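Local coordinates for protein adenylate cyclase (Hippeastrum hybrid cultivar, PDB 6YP4) that acts predominantly as a triphosphatase of the CYTH family, despite its naming as an adenylyl cyclase, and binds magnesium, at residues R137-Y140 and L146-E149; L64-R69 and W111-D116; P12-L17 and G185-Y190. All coordinates share one frame; numbering follows the deposited sequence.

Contact 1: R137-Y140 and L146-E149. With GCP (phosphomethylphosphonic acid guanylate ester), chain B; GCP (phosphomethylphosphonic acid guanylate ester), chain C.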
loop_
_atom_site.group_PDB
_atom_site.type_symbol
_atom_site.label_atom_id
_atom_site.label_comp_id
_atom_site.label_asym_id
_atom_site.label_seq_id
_atom_site.Cartn_x
_atom_site.Cartn_y
_atom_site.Cartn_z
ATOM N N ARG A 137 12.549 -1.072 -4.278
ATOM C CA ARG A 137 11.549 -0.016 -4.194
ATOM C C ARG A 137 11.511 0.523 -2.775
ATOM O O ARG A 137 11.245 -0.229 -1.832
ATOM C CB ARG A 137 10.161 -0.522 -4.611
ATOM C CG ARG A 137 9.009 0.420 -4.225
ATOM C CD ARG A 137 7.753 0.066 -5.002
ATOM N NE ARG A 137 7.940 0.179 -6.455
ATOM C CZ ARG A 137 7.065 -0.268 -7.358
ATOM N NH1 ARG A 137 5.947 -0.867 -6.969
ATOM N NH2 ARG A 137 7.301 -0.127 -8.653
ATOM N N ALA A 138 11.761 1.825 -2.642
ATOM C CA ALA A 138 11.663 2.563 -1.394
ATOM C C ALA A 138 10.387 3.391 -1.438
ATOM O O ALA A 138 10.149 4.105 -2.418
ATOM C CB ALA A 138 12.901 3.457 -1.203
ATOM N N VAL A 139 9.554 3.269 -0.400
ATOM C CA VAL A 139 8.218 3.863 -0.376
ATOM C C VAL A 139 8.195 4.983 0.650
ATOM O O VAL A 139 8.726 4.834 1.755
ATOM C CB VAL A 139 7.125 2.826 -0.041
ATOM C CG1 VAL A 139 5.719 3.427 -0.198
ATOM C CG2 VAL A 139 7.289 1.585 -0.888
ATOM N N TYR A 140 7.530 6.089 0.294
ATOM C CA TYR A 140 7.462 7.295 1.109
ATOM C C TYR A 140 6.023 7.785 1.163
ATOM O O TYR A 140 5.328 7.793 0.143
ATOM C CB TYR A 140 8.374 8.412 0.527
ATOM C CG TYR A 140 9.804 7.961 0.349
ATOM C CD1 TYR A 140 10.221 7.318 -0.814
ATOM C CD2 TYR A 140 10.726 8.127 1.377
ATOM C CE1 TYR A 140 11.525 6.880 -0.952
ATOM C CE2 TYR A 140 12.018 7.685 1.259
ATOM C CZ TYR A 140 12.420 7.082 0.085
ATOM O OH TYR A 140 13.708 6.638 -0.010
ATOM N N LEU A 146 0.215 11.580 -0.051
ATOM C CA LEU A 146 0.672 11.005 -1.310
ATOM C C LEU A 146 1.807 10.020 -1.067
ATOM O O LEU A 146 2.686 10.252 -0.231
ATOM C CB LEU A 146 1.147 12.117 -2.253
ATOM C CG LEU A 146 0.093 13.139 -2.705
ATOM C CD1 LEU A 146 0.745 14.384 -3.324
ATOM C CD2 LEU A 146 -0.896 12.483 -3.673
ATOM N N ILE A 147 1.778 8.913 -1.809
ATOM C CA ILE A 147 2.743 7.827 -1.690
ATOM C C ILE A 147 3.703 7.934 -2.866
ATOM O O ILE A 147 3.276 7.845 -4.024
ATOM C CB ILE A 147 2.050 6.454 -1.674
ATOM C CG1 ILE A 147 1.115 6.316 -0.453
ATOM C CG2 ILE A 147 3.066 5.337 -1.783
ATOM C CD1 ILE A 147 1.862 6.236 0.848
ATOM N N LEU A 148 4.985 8.122 -2.572
ATOM C CA LEU A 148 6.039 8.145 -3.588
ATOM C C LEU A 148 6.807 6.834 -3.574
ATOM O O LEU A 148 7.138 6.309 -2.505
ATOM C CB LEU A 148 7.012 9.296 -3.340
ATOM C CG LEU A 148 6.468 10.721 -3.195
ATOM C CD1 LEU A 148 7.600 11.655 -2.820
ATOM C CD2 LEU A 148 5.748 11.211 -4.449
ATOM N N GLU A 149 7.101 6.306 -4.768
ATOM C CA GLU A 149 7.852 5.066 -4.925
ATOM C C GLU A 149 9.100 5.364 -5.736
ATOM O O GLU A 149 8.993 5.769 -6.901
ATOM C CB GLU A 149 7.022 3.988 -5.619
ATOM C CG GLU A 149 5.956 3.354 -4.743
ATOM C CD GLU A 149 4.726 2.985 -5.539
ATOM O OE1 GLU A 149 4.007 3.911 -5.954
ATOM O OE2 GLU A 149 4.491 1.781 -5.769
HETATM P PG GCP B . 5.545 0.475 -12.437
HETATM O O1G GCP B . 5.992 1.825 -12.913
HETATM O O2G GCP B . 6.711 -0.295 -11.856
HETATM O O3G GCP B . 4.936 -0.290 -13.585
HETATM C C3B GCP B . 4.292 0.726 -11.131
HETATM P PB GCP B . 3.671 -0.935 -10.589
HETATM O O1B GCP B . 3.499 -1.884 -11.739
HETATM O O2B GCP B . 4.554 -1.512 -9.510
HETATM O O3A GCP B . 2.187 -0.640 -9.946
HETATM P PA GCP B . 1.448 -1.810 -9.058
HETATM O O1A GCP B . -0.011 -1.819 -9.481
HETATM O O2A GCP B . 2.096 -3.132 -9.410
HETATM O "O5'" GCP B . 1.650 -1.501 -7.411
HETATM C "C5'" GCP B . 2.156 -0.234 -7.011
HETATM C "C4'" GCP B . 1.128 0.931 -7.341
HETATM O "O4'" GCP B . -0.345 0.610 -6.943
HETATM C "C3'" GCP B . 1.439 1.965 -6.658
HETATM O "O3'" GCP B . 1.339 3.152 -7.484
HETATM C "C2'" GCP B . 0.428 2.008 -5.322
HETATM O "O2'" GCP B . -0.012 3.378 -4.988
HETATM C "C1'" GCP B . -0.557 1.219 -5.516
HETATM N N9 GCP B . -0.556 0.129 -4.461
HETATM C C8 GCP B . 0.005 -1.060 -4.712
HETATM N N7 GCP B . -0.127 -1.842 -3.625
HETATM C C5 GCP B . -0.775 -1.129 -2.690
HETATM C C6 GCP B . -1.176 -1.438 -1.392
HETATM O O6 GCP B . -0.944 -2.510 -0.938
HETATM N N1 GCP B . -1.820 -0.530 -0.659
HETATM C C2 GCP B . -2.085 0.698 -1.181
HETATM N N2 GCP B . -2.794 1.610 -0.286
HETATM N N3 GCP B . -1.693 1.002 -2.448
HETATM C C4 GCP B . -1.039 0.086 -3.202
HETATM P PG GCP C . -7.608 3.403 10.779
HETATM O O1G GCP C . -9.010 3.848 10.488
HETATM O O2G GCP C . -7.584 1.938 11.154
HETATM O O3G GCP C . -7.035 4.236 11.898
HETATM C C3B GCP C . -6.616 3.642 9.264
HETATM P PB GCP C . -4.861 3.172 9.633
HETATM O O1B GCP C . -4.423 3.622 10.996
HETATM O O2B GCP C . -4.649 1.691 9.434
HETATM O O3A GCP C . -3.964 3.981 8.518
HETATM P PA GCP C . -2.386 3.574 8.304
HETATM O O1A GCP C . -1.615 4.876 8.174
HETATM O O2A GCP C . -1.933 2.826 9.541
HETATM O "O5'" GCP C . -2.223 2.578 6.950
HETATM C "C5'" GCP C . -3.329 2.440 6.068
HETATM C "C4'" GCP C . -3.646 3.802 5.317
HETATM O "O4'" GCP C . -2.385 4.523 4.748
HETATM C "C3'" GCP C . -4.376 3.555 4.298
HETATM O "O3'" GCP C . -5.432 4.543 4.195
HETATM C "C2'" GCP C . -3.372 3.525 2.956
HETATM O "O2'" GCP C . -3.993 4.149 1.770
HETATM C "C1'" GCP C . -2.255 4.066 3.256
HETATM N N9 GCP C . -1.137 3.053 3.101
HETATM C C8 GCP C . -0.696 2.359 4.156
HETATM N N7 GCP C . 0.290 1.535 3.756
HETATM C C5 GCP C . 0.461 1.721 2.438
HETATM C C6 GCP C . 1.333 1.141 1.519
HETATM O O6 GCP C . 2.110 0.318 1.875
HETATM N N1 GCP C . 1.297 1.512 0.239
HETATM C C2 GCP C . 0.406 2.457 -0.168
HETATM N N2 GCP C . 0.458 2.782 -1.592
HETATM N N3 GCP C . -0.448 3.022 0.728
HETATM C C4 GCP C . -0.418 2.653 2.031
#
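Tyr-140 and Leu-148 form an antiparallel hydrogen-bonded pair: Tyr-140 N donates to Leu-148 O over 2.8 Å, and Leu-148 N bonds back to Tyr-140 O. Val-139 and Glu-149 beside them make the non-hydrogen-bonded pair. Apolar contact lies on both faces. Val-139 CG1 meets Ile-147 CG2 at 3.6 Å, and Ile-147 CG2 also lies 3.7 Å from N2 of the GCP of chain C; on the other face Tyr-140 CB and Leu-148 CB are 4.2 Å apart, and Leu-22 of helix 12-22 touches both side chains. This is the beta hairpin of strands 127-141 and 147-155, part of the antiparallel wall that in CYTH enzymes curls into a triphosphate tunnel. The Arg-137 chain bends at chi3 (-60°), bringing its guanidinium edge to GCP of chain B: NH1 and NH2 both grip O2B, at 3.0 and 3.2 Å, while NE pairs with Asp-151. Glu-149 OE2 lies over a guanidinium face, 3.3 Å from Arg-137 NH1 and well out of its plane, so no N-H points at it; with a second Glu-149 conformer modelled, this charge-only salt bridge is tentative. A leucine here lacks the guanidinium and would probably leave O2B less firmly held and Asp-151 without its cationic mate.

Contact 2: L64-R69 and W111-D116. With GCP (phosphomethylphosphonic acid guanylate ester), chain B.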
loop_
_atom_site.group_PDB
_atom_site.type_symbol
_atom_site.label_atom_id
_atom_site.label_comp_id
_atom_site.label_asym_id
_atom_site.label_seq_id
_atom_site.Cartn_x
_atom_site.Cartn_y
_atom_site.Cartn_z
ATOM N N LEU A 64 0.042 -11.419 -8.379
ATOM C CA LEU A 64 -0.252 -11.719 -9.780
ATOM C C LEU A 64 -0.985 -10.546 -10.410
ATOM O O LEU A 64 -1.878 -9.970 -9.784
ATOM C CB LEU A 64 -1.098 -12.996 -9.895
ATOM C CG LEU A 64 -1.695 -13.432 -11.229
ATOM C CD1 LEU A 64 -0.580 -13.986 -12.130
ATOM C CD2 LEU A 64 -2.746 -14.504 -10.987
ATOM N N SER A 65 -0.614 -10.181 -11.643
ATOM C CA SER A 65 -1.271 -9.032 -12.259
ATOM C C SER A 65 -1.392 -9.181 -13.768
ATOM O O SER A 65 -0.496 -9.713 -14.433
ATOM C CB SER A 65 -0.536 -7.720 -11.958
ATOM O OG SER A 65 0.793 -7.741 -12.426
ATOM N N LEU A 66 -2.501 -8.678 -14.303
ATOM C CA LEU A 66 -2.669 -8.506 -15.740
ATOM C C LEU A 66 -2.794 -7.015 -16.014
ATOM O O LEU A 66 -3.646 -6.348 -15.425
ATOM C CB LEU A 66 -3.891 -9.273 -16.252
ATOM C CG LEU A 66 -4.217 -9.118 -17.741
ATOM C CD1 LEU A 66 -3.098 -9.732 -18.591
ATOM C CD2 LEU A 66 -5.533 -9.787 -18.045
ATOM N N LYS A 67 -1.922 -6.482 -16.863
ATOM C CA LYS A 67 -1.951 -5.066 -17.217
ATOM C C LYS A 67 -2.129 -4.923 -18.722
ATOM O O LYS A 67 -1.418 -5.573 -19.495
ATOM C CB LYS A 67 -0.677 -4.361 -16.783
ATOM C CG LYS A 67 -0.589 -4.068 -15.315
ATOM C CD LYS A 67 0.843 -3.772 -14.955
ATOM C CE LYS A 67 0.946 -2.815 -13.789
ATOM N NZ LYS A 67 1.792 -1.659 -14.173
ATOM N N SER A 68 -3.053 -4.056 -19.140
ATOM C CA SER A 68 -3.509 -4.037 -20.519
ATOM C C SER A 68 -3.583 -2.618 -21.062
ATOM O O SER A 68 -4.007 -1.692 -20.363
ATOM C CB SER A 68 -4.877 -4.701 -20.649
ATOM O OG SER A 68 -4.809 -6.054 -20.238
ATOM N N ARG A 69 -3.184 -2.477 -22.331
ATOM C CA ARG A 69 -3.245 -1.254 -23.124
ATOM C C ARG A 69 -2.738 -0.039 -22.352
ATOM O O ARG A 69 -3.531 0.854 -22.020
ATOM C CB ARG A 69 -4.679 -1.036 -23.615
ATOM C CG ARG A 69 -5.108 -2.075 -24.650
ATOM C CD ARG A 69 -6.601 -2.081 -24.911
ATOM N NE ARG A 69 -7.362 -2.475 -23.728
ATOM C CZ ARG A 69 -7.530 -3.733 -23.331
ATOM N NH1 ARG A 69 -6.985 -4.728 -24.020
ATOM N NH2 ARG A 69 -8.239 -4.000 -22.240
ATOM N N TRP A 111 -6.369 -15.073 -13.773
ATOM C CA TRP A 111 -6.312 -16.099 -14.804
ATOM C C TRP A 111 -7.634 -16.184 -15.564
ATOM O O TRP A 111 -7.645 -16.326 -16.793
ATOM C CB TRP A 111 -5.956 -17.452 -14.196
ATOM C CG TRP A 111 -5.955 -18.535 -15.210
ATOM C CD1 TRP A 111 -6.806 -19.608 -15.285
ATOM C CD2 TRP A 111 -5.068 -18.647 -16.321
ATOM N NE1 TRP A 111 -6.487 -20.382 -16.385
ATOM C CE2 TRP A 111 -5.418 -19.806 -17.038
ATOM C CE3 TRP A 111 -4.000 -17.879 -16.781
ATOM C CZ2 TRP A 111 -4.738 -20.217 -18.188
ATOM C CZ3 TRP A 111 -3.317 -18.288 -17.921
ATOM C CH2 TRP A 111 -3.690 -19.443 -18.611
ATOM N N ARG A 112 -8.759 -16.071 -14.851
ATOM C CA ARG A 112 -10.053 -16.069 -15.530
ATOM C C ARG A 112 -10.124 -14.950 -16.563
ATOM O O ARG A 112 -10.649 -15.149 -17.663
ATOM C CB ARG A 112 -11.188 -15.949 -14.501
ATOM C CG ARG A 112 -12.564 -16.439 -14.953
ATOM C CD ARG A 112 -12.484 -17.732 -15.783
ATOM N NE ARG A 112 -11.764 -18.792 -15.094
ATOM C CZ ARG A 112 -11.281 -19.871 -15.709
ATOM N NH1 ARG A 112 -10.624 -20.804 -15.024
ATOM N NH2 ARG A 112 -11.442 -20.024 -17.022
ATOM N N ARG A 113 -9.565 -13.777 -16.244
ATOM C CA ARG A 113 -9.620 -12.656 -17.181
ATOM C C ARG A 113 -8.718 -12.896 -18.386
ATOM O O ARG A 113 -9.073 -12.529 -19.512
ATOM C CB ARG A 113 -9.241 -11.352 -16.480
ATOM C CG ARG A 113 -9.487 -10.104 -17.330
ATOM C CD ARG A 113 -9.085 -8.815 -16.612
ATOM N NE ARG A 113 -9.825 -8.601 -15.371
ATOM C CZ ARG A 113 -10.668 -7.594 -15.165
ATOM N NH1 ARG A 113 -10.882 -6.698 -16.119
ATOM N NH2 ARG A 113 -11.296 -7.479 -14.002
ATOM N N VAL A 114 -7.549 -13.505 -18.170
ATOM C CA VAL A 114 -6.681 -13.880 -19.286
ATOM C C VAL A 114 -7.459 -14.724 -20.285
ATOM O O VAL A 114 -7.437 -14.472 -21.495
ATOM C CB VAL A 114 -5.434 -14.626 -18.771
ATOM C CG1 VAL A 114 -4.714 -15.313 -19.913
ATOM C CG2 VAL A 114 -4.478 -13.674 -18.045
ATOM N N VAL A 115 -8.201 -15.710 -19.781
ATOM C CA VAL A 115 -8.933 -16.623 -20.655
ATOM C C VAL A 115 -10.086 -15.901 -21.343
ATOM O O VAL A 115 -10.235 -15.966 -22.568
ATOM C CB VAL A 115 -9.430 -17.842 -19.857
ATOM C CG1 VAL A 115 -10.289 -18.738 -20.738
ATOM C CG2 VAL A 115 -8.253 -18.612 -19.256
ATOM N N ASP A 116 -10.914 -15.196 -20.563
ATOM C CA ASP A 116 -12.169 -14.640 -21.069
ATOM C C ASP A 116 -11.966 -13.531 -22.094
ATOM O O ASP A 116 -12.888 -13.252 -22.869
ATOM C CB ASP A 116 -13.021 -14.092 -19.916
ATOM C CG ASP A 116 -13.423 -15.161 -18.911
ATOM O OD1 ASP A 116 -13.345 -16.366 -19.243
ATOM O OD2 ASP A 116 -13.820 -14.789 -17.780
HETATM P PG GCP B . 5.545 0.475 -12.437
HETATM O O1G GCP B . 5.992 1.825 -12.913
HETATM O O2G GCP B . 6.711 -0.295 -11.856
HETATM O O3G GCP B . 4.936 -0.290 -13.585
HETATM C C3B GCP B . 4.292 0.726 -11.131
HETATM P PB GCP B . 3.671 -0.935 -10.589
HETATM O O1B GCP B . 3.499 -1.884 -11.739
HETATM O O2B GCP B . 4.554 -1.512 -9.510
HETATM O O3A GCP B . 2.187 -0.640 -9.946
HETATM P PA GCP B . 1.448 -1.810 -9.058
HETATM O O1A GCP B . -0.011 -1.819 -9.481
HETATM O O2A GCP B . 2.096 -3.132 -9.410
HETATM O "O5'" GCP B . 1.650 -1.501 -7.411
HETATM C "C5'" GCP B . 2.156 -0.234 -7.011
HETATM C "C4'" GCP B . 1.128 0.931 -7.341
HETATM O "O4'" GCP B . -0.345 0.610 -6.943
HETATM C "C3'" GCP B . 1.439 1.965 -6.658
HETATM O "O3'" GCP B . 1.339 3.152 -7.484
HETATM C "C2'" GCP B . 0.428 2.008 -5.322
HETATM O "O2'" GCP B . -0.012 3.378 -4.988
HETATM C "C1'" GCP B . -0.557 1.219 -5.516
HETATM N N9 GCP B . -0.556 0.129 -4.461
HETATM C C8 GCP B . 0.005 -1.060 -4.712
HETATM N N7 GCP B . -0.127 -1.842 -3.625
HETATM C C5 GCP B . -0.775 -1.129 -2.690
HETATM C C6 GCP B . -1.176 -1.438 -1.392
HETATM O O6 GCP B . -0.944 -2.510 -0.938
HETATM N N1 GCP B . -1.820 -0.530 -0.659
HETATM C C2 GCP B . -2.085 0.698 -1.181
HETATM N N2 GCP B . -2.794 1.610 -0.286
HETATM N N3 GCP B . -1.693 1.002 -2.448
HETATM C C4 GCP B . -1.039 0.086 -3.202
#
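Leu-66 of strand 61-73 reaches across to Arg-113 and Val-114 on helix 109-118. Its CB points toward the helix but lies 4.8 Å from Val-114 CG2, and CG is 4.6 Å from the same methyl; contact begins only at the methyls. The first torsion puts CG anti to the backbone N (chi1 177°), which carries both branches out over the helix. CD1 comes to 4.2 Å from Val-114 CG2. CD2 lies 4.0 Å from the same Val-114 CG2, so this valine methyl faces the fork of the leucine. CD2 also meets the aliphatic part of Arg-113: Arg-113 CG and CD are each 4.0 Å from Leu-66 CD2. The two side chains cross at a slant, and what the leucine touches is methylene, not guanidinium. The charged end of Arg-113 turns instead to Asp-82, forming a salt bridge with the residue whose backbone bonds Leu-66 in the neighbouring strand 76-86. Ile-110, one turn before Val-114, and Ser-49 of strand 49-56 also touch Leu-66, and Ile-110 reaches Leu-64 as well.

With strand alternation, Lys-67 points to the other face of the sheet. There its NZ donates a hydrogen bond to O1B of the GCP of chain B, 3.0 Å away, while its side chain also touches Glu-81, which binds magnesium in a structure of this protein though not in this chain. Neighbouring residues of one strand thus serve two purposes: Leu-66 packs the outer helix, Lys-67 holds an anionic oxygen. Such a division, with helices packed outside and basic and acidic side chains lining the inside, is characteristic of the CYTH triphosphate tunnel fold.

Contact 3: P12-L17 and G185-Y190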
loop_
_atom_site.group_PDB
_atom_site.type_symbol
_atom_site.label_atom_id
_atom_site.label_comp_id
_atom_site.label_asym_id
_atom_site.label_seq_id
_atom_site.Cartn_x
_atom_site.Cartn_y
_atom_site.Cartn_z
ATOM N N PRO A 12 23.013 7.405 -10.696
ATOM C CA PRO A 12 23.102 7.047 -9.270
ATOM C C PRO A 12 23.145 8.246 -8.340
ATOM O O PRO A 12 22.514 8.225 -7.279
ATOM C CB PRO A 12 24.412 6.250 -9.197
ATOM C CG PRO A 12 24.531 5.622 -10.578
ATOM C CD PRO A 12 24.026 6.714 -11.513
ATOM N N SER A 13 23.891 9.285 -8.697
ATOM C CA SER A 13 24.016 10.432 -7.808
ATOM C C SER A 13 22.678 11.132 -7.635
ATOM O O SER A 13 22.325 11.536 -6.518
ATOM C CB SER A 13 25.103 11.396 -8.327
ATOM O OG SER A 13 24.767 12.016 -9.562
ATOM N N ALA A 14 21.889 11.242 -8.709
ATOM C CA ALA A 14 20.571 11.850 -8.538
ATOM C C ALA A 14 19.702 10.995 -7.632
ATOM O O ALA A 14 18.999 11.523 -6.768
ATOM C CB ALA A 14 19.879 12.076 -9.881
ATOM N N HIS A 15 19.765 9.668 -7.795
ATOM C CA HIS A 15 18.983 8.764 -6.950
ATOM C C HIS A 15 19.400 8.879 -5.486
ATOM O O HIS A 15 18.547 8.907 -4.584
ATOM C CB HIS A 15 19.148 7.322 -7.449
ATOM C CG HIS A 15 18.470 6.294 -6.591
ATOM N ND1 HIS A 15 19.091 5.693 -5.516
ATOM C CD2 HIS A 15 17.229 5.755 -6.658
ATOM C CE1 HIS A 15 18.255 4.835 -4.950
ATOM N NE2 HIS A 15 17.121 4.850 -5.628
ATOM N N GLN A 16 20.708 8.929 -5.235
ATOM C CA GLN A 16 21.222 9.136 -3.886
ATOM C C GLN A 16 20.664 10.412 -3.265
ATOM O O GLN A 16 20.110 10.386 -2.160
ATOM C CB GLN A 16 22.751 9.183 -3.921
ATOM C CG GLN A 16 23.413 9.593 -2.608
ATOM C CD GLN A 16 23.325 8.505 -1.544
ATOM O OE1 GLN A 16 23.580 7.327 -1.812
ATOM N NE2 GLN A 16 22.969 8.897 -0.331
ATOM N N LEU A 17 20.811 11.551 -3.953
ATOM C CA LEU A 17 20.416 12.815 -3.334
ATOM C C LEU A 17 18.894 12.903 -3.157
ATOM O O LEU A 17 18.414 13.428 -2.145
ATOM C CB LEU A 17 20.963 13.992 -4.137
ATOM C CG LEU A 17 22.482 14.186 -4.083
ATOM C CD1 LEU A 17 22.945 15.303 -5.005
ATOM C CD2 LEU A 17 22.970 14.444 -2.683
ATOM N N GLY A 185 17.026 20.352 -6.441
ATOM C CA GLY A 185 18.137 20.209 -7.380
ATOM C C GLY A 185 18.343 18.833 -7.973
ATOM O O GLY A 185 19.491 18.443 -8.245
ATOM N N ILE A 186 17.262 18.109 -8.232
ATOM C CA ILE A 186 17.299 16.731 -8.706
ATOM C C ILE A 186 16.926 16.743 -10.198
ATOM O O ILE A 186 15.771 17.021 -10.546
ATOM C CB ILE A 186 16.374 15.808 -7.901
ATOM C CG1 ILE A 186 16.538 16.075 -6.416
ATOM C CG2 ILE A 186 16.663 14.338 -8.230
ATOM C CD1 ILE A 186 17.793 15.402 -5.856
ATOM N N PRO A 187 17.875 16.467 -11.088
ATOM C CA PRO A 187 17.535 16.342 -12.511
ATOM C C PRO A 187 16.534 15.221 -12.731
ATOM O O PRO A 187 16.572 14.188 -12.066
ATOM C CB PRO A 187 18.869 15.993 -13.168
ATOM C CG PRO A 187 19.750 15.510 -12.058
ATOM C CD PRO A 187 19.280 16.144 -10.796
ATOM N N TYR A 188 15.669 15.406 -13.715
ATOM C CA TYR A 188 14.670 14.395 -14.007
ATOM C C TYR A 188 14.146 14.638 -15.413
ATOM O O TYR A 188 14.291 15.730 -15.968
ATOM C CB TYR A 188 13.530 14.433 -12.977
ATOM C CG TYR A 188 12.648 15.649 -13.124
ATOM C CD1 TYR A 188 12.970 16.843 -12.491
ATOM C CD2 TYR A 188 11.484 15.602 -13.885
ATOM C CE1 TYR A 188 12.167 17.972 -12.635
ATOM C CE2 TYR A 188 10.676 16.722 -14.029
ATOM C CZ TYR A 188 11.028 17.901 -13.406
ATOM O OH TYR A 188 10.219 19.002 -13.546
ATOM N N GLU A 189 13.547 13.596 -15.990
ATOM C CA GLU A 189 12.710 13.739 -17.171
ATOM C C GLU A 189 11.475 12.869 -16.998
ATOM O O GLU A 189 11.427 11.991 -16.132
ATOM C CB GLU A 189 13.438 13.347 -18.466
ATOM C CG GLU A 189 14.724 14.109 -18.740
ATOM C CD GLU A 189 14.511 15.594 -19.046
ATOM O OE1 GLU A 189 13.398 15.973 -19.476
ATOM O OE2 GLU A 189 15.462 16.387 -18.850
ATOM N N TYR A 190 10.474 13.121 -17.837
ATOM C CA TYR A 190 9.309 12.249 -17.877
ATOM C C TYR A 190 9.721 10.869 -18.386
ATOM O O TYR A 190 10.491 10.758 -19.344
ATOM C CB TYR A 190 8.224 12.850 -18.778
ATOM C CG TYR A 190 7.720 14.228 -18.375
ATOM C CD1 TYR A 190 7.310 14.485 -17.068
ATOM C CD2 TYR A 190 7.617 15.268 -19.315
ATOM C CE1 TYR A 190 6.831 15.734 -16.695
ATOM C CE2 TYR A 190 7.144 16.522 -18.943
ATOM C CZ TYR A 190 6.746 16.740 -17.622
ATOM O OH TYR A 190 6.267 17.970 -17.207
#
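Helix 12-22, which follows the first strand, packs here on the connection between helix 170-183 and the short strand 189-190, with Ala-14 and Leu-17 meeting Ile-186 and Pro-187. The connection starts at Gly-185, where a Schellman motif ends the preceding helix; the positive phi of 74° suits a glycine. Ile-186 comes next and carries most of the contact with its two branches. Its CG2, anti to the backbone N, approaches the first turn of the helix, 3.9 Å from Ala-14 O and 4.3 Å from Ala-14 CB. The longer branch is turned the other way, and its tip, CD1, reaches Leu-17, lying 3.9 Å from Leu-17 CB. Ile-186 therefore straddles the helix surface between these two residues, while Leu-181 of helix 170-183 touches it as well. Pro-187 adds its ring: CG lies 4.1 Å from Ala-14 CB, and Pro-10, just before the helix, also touches the proline.

Beyond the proline the chain leaves the helix. Tyr-188 bonds through OH to Glu-178 and Lys-182 of helix 170-183, and the backbone of Glu-189 pairs with Arg-8 in strand 2-9, the strand that leads into helix 12-22. Between the two segments there is no hydrogen bond or salt bridge. Methyls of Ile-186 and Ala-14, the Leu-17 CB methylene and a proline ring carbon meet, along with helix backbone atoms. This apolar packing buries Ala-14 and Ile-186 and leaves Leu-17 and Pro-187 at the surface, while directional bonds of the connection run to helix 170-183 and strand 2-9.

How the contacts relate
From the N terminus, the chain passes through strand 2-9 into helix 12-22, where contact 3 opens. At 64-69 it starts contact 2, which is closed by helix 109-118 at 111-116. Strand 127-141 follows, and its end forms contact 1 with 146-149 across a short hairpin connection. Only then does 185-190 return to 12-17 and close contact 3, so contacts 2 and 1 stand in series, both nested within its long loop; none cross. All three reach the same antiparallel sheet. Contacts 1 and 2 lie on opposite sides of the chain's centre, their centres about 26 Å apart, yet both touch the GCP of chain B.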